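Local coordinates for DNA protection during starvation protein (Mycobacterium smegmatis, PDB 1UVH) that probably protects DNA from oxidative damage by oxidising ferrous iron with hydrogen peroxide and storing it as ferric mineral inside a hollow sphere of twelve subunits, at residues W40-P45 against D100-H105. Numbering follows the deposited sequence.
Sequences WNVVGP and DTVQAH
The imidazole of His-105 meets the 40-45 segment at one edge, where Asn-41 O lies near the ring plane, 3.5 Å from NE2. Val-42 CG2 comes in obliquely and sits 3.5 Å from CD2. The other ring nitrogen, ND1, is hydrogen-bonded to Tyr-95 OH, which probably helps to fix the ring's rotation. The other methyl of Val-42, CG1, packs against Val-102 CG2 at 4.2 Å. The contact ties the chain just after the 13-41 helical region to the start of helix 102-129 in the ferritin-like four-helix bundle of the Dps subunit. Two backbone hydrogen bonds join the two segments. Asp-100 N donates to Asn-41 O, with the donor tilted 21° from the carbonyl plane. Val-102 N donates to Val-43 O at 3.1 Å, in the carbonyl plane. Val-43 O also receives a CA-H...O contact from Thr-101 CA. Thr-101 is the N-cap of helix 102-129. Its OG1 lies between the backbone N and carbonyl carbon (chi1 63°) and accepts a weak, nearly straight bond from Ala-104 N. At Pro-45 the chain reaches a second subunit, whose Asn-46 ND2 is hydrogen-bonded to Pro-45 O.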
loop_
_atom_site.group_PDB
_atom_site.type_symbol
_atom_site.label_atom_id
_atom_site.label_comp_id
_atom_site.label_asym_id
_atom_site.label_seq_id
_atom_site.Cartn_x
_atom_site.Cartn_y
_atom_site.Cartn_z
ATOM N N TRP A 40 2.312 4.039 -28.956
ATOM C CA TRP A 40 3.702 3.791 -29.194
ATOM C C TRP A 40 4.151 4.207 -30.599
ATOM O O TRP A 40 5.340 4.130 -30.897
ATOM C CB TRP A 40 4.072 2.357 -28.784
ATOM C CG TRP A 40 3.288 1.326 -29.419
ATOM C CD1 TRP A 40 2.998 1.235 -30.740
ATOM C CD2 TRP A 40 2.664 0.200 -28.794
ATOM N NE1 TRP A 40 2.239 0.111 -30.989
ATOM C CE2 TRP A 40 2.014 -0.543 -29.815
ATOM C CE3 TRP A 40 2.592 -0.262 -27.491
ATOM C CZ2 TRP A 40 1.306 -1.695 -29.579
ATOM C CZ3 TRP A 40 1.894 -1.426 -27.264
ATOM C CH2 TRP A 40 1.250 -2.128 -28.310
ATOM N N ASN A 41 3.231 4.726 -31.419
ATOM C CA ASN A 41 3.587 5.434 -32.664
ATOM C C ASN A 41 3.500 6.960 -32.598
ATOM O O ASN A 41 3.865 7.670 -33.540
ATOM C CB ASN A 41 2.720 4.947 -33.821
ATOM C CG ASN A 41 3.224 3.639 -34.406
ATOM O OD1 ASN A 41 2.501 2.657 -34.407
ATOM N ND2 ASN A 41 4.466 3.618 -34.895
ATOM N N VAL A 42 3.023 7.477 -31.486
ATOM C CA VAL A 42 2.963 8.911 -31.312
ATOM C C VAL A 42 4.377 9.503 -31.182
ATOM O O VAL A 42 5.304 8.817 -30.802
ATOM C CB VAL A 42 2.066 9.231 -30.123
ATOM C CG1 VAL A 42 2.707 10.233 -29.165
ATOM C CG2 VAL A 42 0.712 9.710 -30.630
ATOM N N VAL A 43 4.518 10.784 -31.494
ATOM C CA VAL A 43 5.827 11.416 -31.683
ATOM C C VAL A 43 5.730 12.980 -31.825
ATOM O O VAL A 43 4.691 13.558 -32.224
ATOM C CB VAL A 43 6.508 10.779 -32.919
ATOM C CG1 VAL A 43 5.895 11.298 -34.217
ATOM C CG2 VAL A 43 7.983 10.998 -32.905
ATOM N N GLY A 44 6.801 13.678 -31.488
ATOM C CA GLY A 44 6.767 15.124 -31.518
ATOM C C GLY A 44 7.160 15.706 -30.185
ATOM O O GLY A 44 7.597 15.004 -29.294
ATOM N N PRO A 45 7.011 17.010 -30.036
ATOM C CA PRO A 45 7.498 17.677 -28.837
ATOM C C PRO A 45 6.384 17.749 -27.788
ATOM O O PRO A 45 6.223 18.762 -27.100
ATOM C CB PRO A 45 7.911 19.048 -29.378
ATOM C CG PRO A 45 6.970 19.291 -30.513
ATOM C CD PRO A 45 6.386 17.969 -30.962
ATOM N N ASP A 100 3.837 8.815 -36.559
ATOM C CA ASP A 100 3.233 10.106 -36.915
ATOM C C ASP A 100 3.013 11.029 -35.689
ATOM O O ASP A 100 2.937 10.552 -34.552
ATOM C CB ASP A 100 1.892 9.887 -37.634
ATOM C CG ASP A 100 1.621 10.932 -38.686
ATOM O OD1 ASP A 100 1.719 12.129 -38.347
ATOM O OD2 ASP A 100 1.303 10.647 -39.870
ATOM N N THR A 101 2.898 12.341 -35.928
ATOM C CA THR A 101 2.809 13.311 -34.846
ATOM C C THR A 101 1.569 13.066 -34.001
ATOM O O THR A 101 0.613 12.427 -34.432
ATOM C CB THR A 101 2.808 14.802 -35.351
ATOM O OG1 THR A 101 1.656 15.052 -36.161
ATOM C CG2 THR A 101 3.990 15.125 -36.259
ATOM N N VAL A 102 1.625 13.588 -32.780
ATOM C CA VAL A 102 0.471 13.686 -31.884
ATOM C C VAL A 102 -0.743 14.201 -32.634
ATOM O O VAL A 102 -1.836 13.627 -32.571
ATOM C CB VAL A 102 0.737 14.724 -30.750
ATOM C CG1 VAL A 102 -0.538 15.016 -29.969
ATOM C CG2 VAL A 102 1.830 14.271 -29.842
ATOM N N GLN A 103 -0.503 15.309 -33.329
ATOM C CA GLN A 103 -1.551 16.147 -33.872
ATOM C C GLN A 103 -2.353 15.285 -34.851
ATOM O O GLN A 103 -3.579 15.171 -34.771
ATOM C CB GLN A 103 -0.959 17.404 -34.535
ATOM C CG GLN A 103 0.596 17.671 -34.341
ATOM C CD GLN A 103 1.042 18.041 -32.880
ATOM O OE1 GLN A 103 0.242 18.549 -32.069
ATOM N NE2 GLN A 103 2.321 17.782 -32.567
ATOM N N ALA A 104 -1.635 14.623 -35.737
ATOM C CA ALA A 104 -2.240 13.680 -36.646
ATOM C C ALA A 104 -3.080 12.683 -35.878
ATOM O O ALA A 104 -4.284 12.529 -36.133
ATOM C CB ALA A 104 -1.151 12.942 -37.399
ATOM N N HIS A 105 -2.427 12.011 -34.932
ATOM C CA HIS A 105 -2.992 10.840 -34.254
ATOM C C HIS A 105 -4.257 11.127 -33.453
ATOM O O HIS A 105 -5.173 10.320 -33.407
ATOM C CB HIS A 105 -1.943 10.249 -33.328
ATOM C CG HIS A 105 -1.065 9.256 -33.992
ATOM N ND1 HIS A 105 -1.567 8.187 -34.690
ATOM C CD2 HIS A 105 0.282 9.153 -34.052
ATOM C CE1 HIS A 105 -0.564 7.473 -35.170
ATOM N NE2 HIS A 105 0.572 8.032 -34.789
#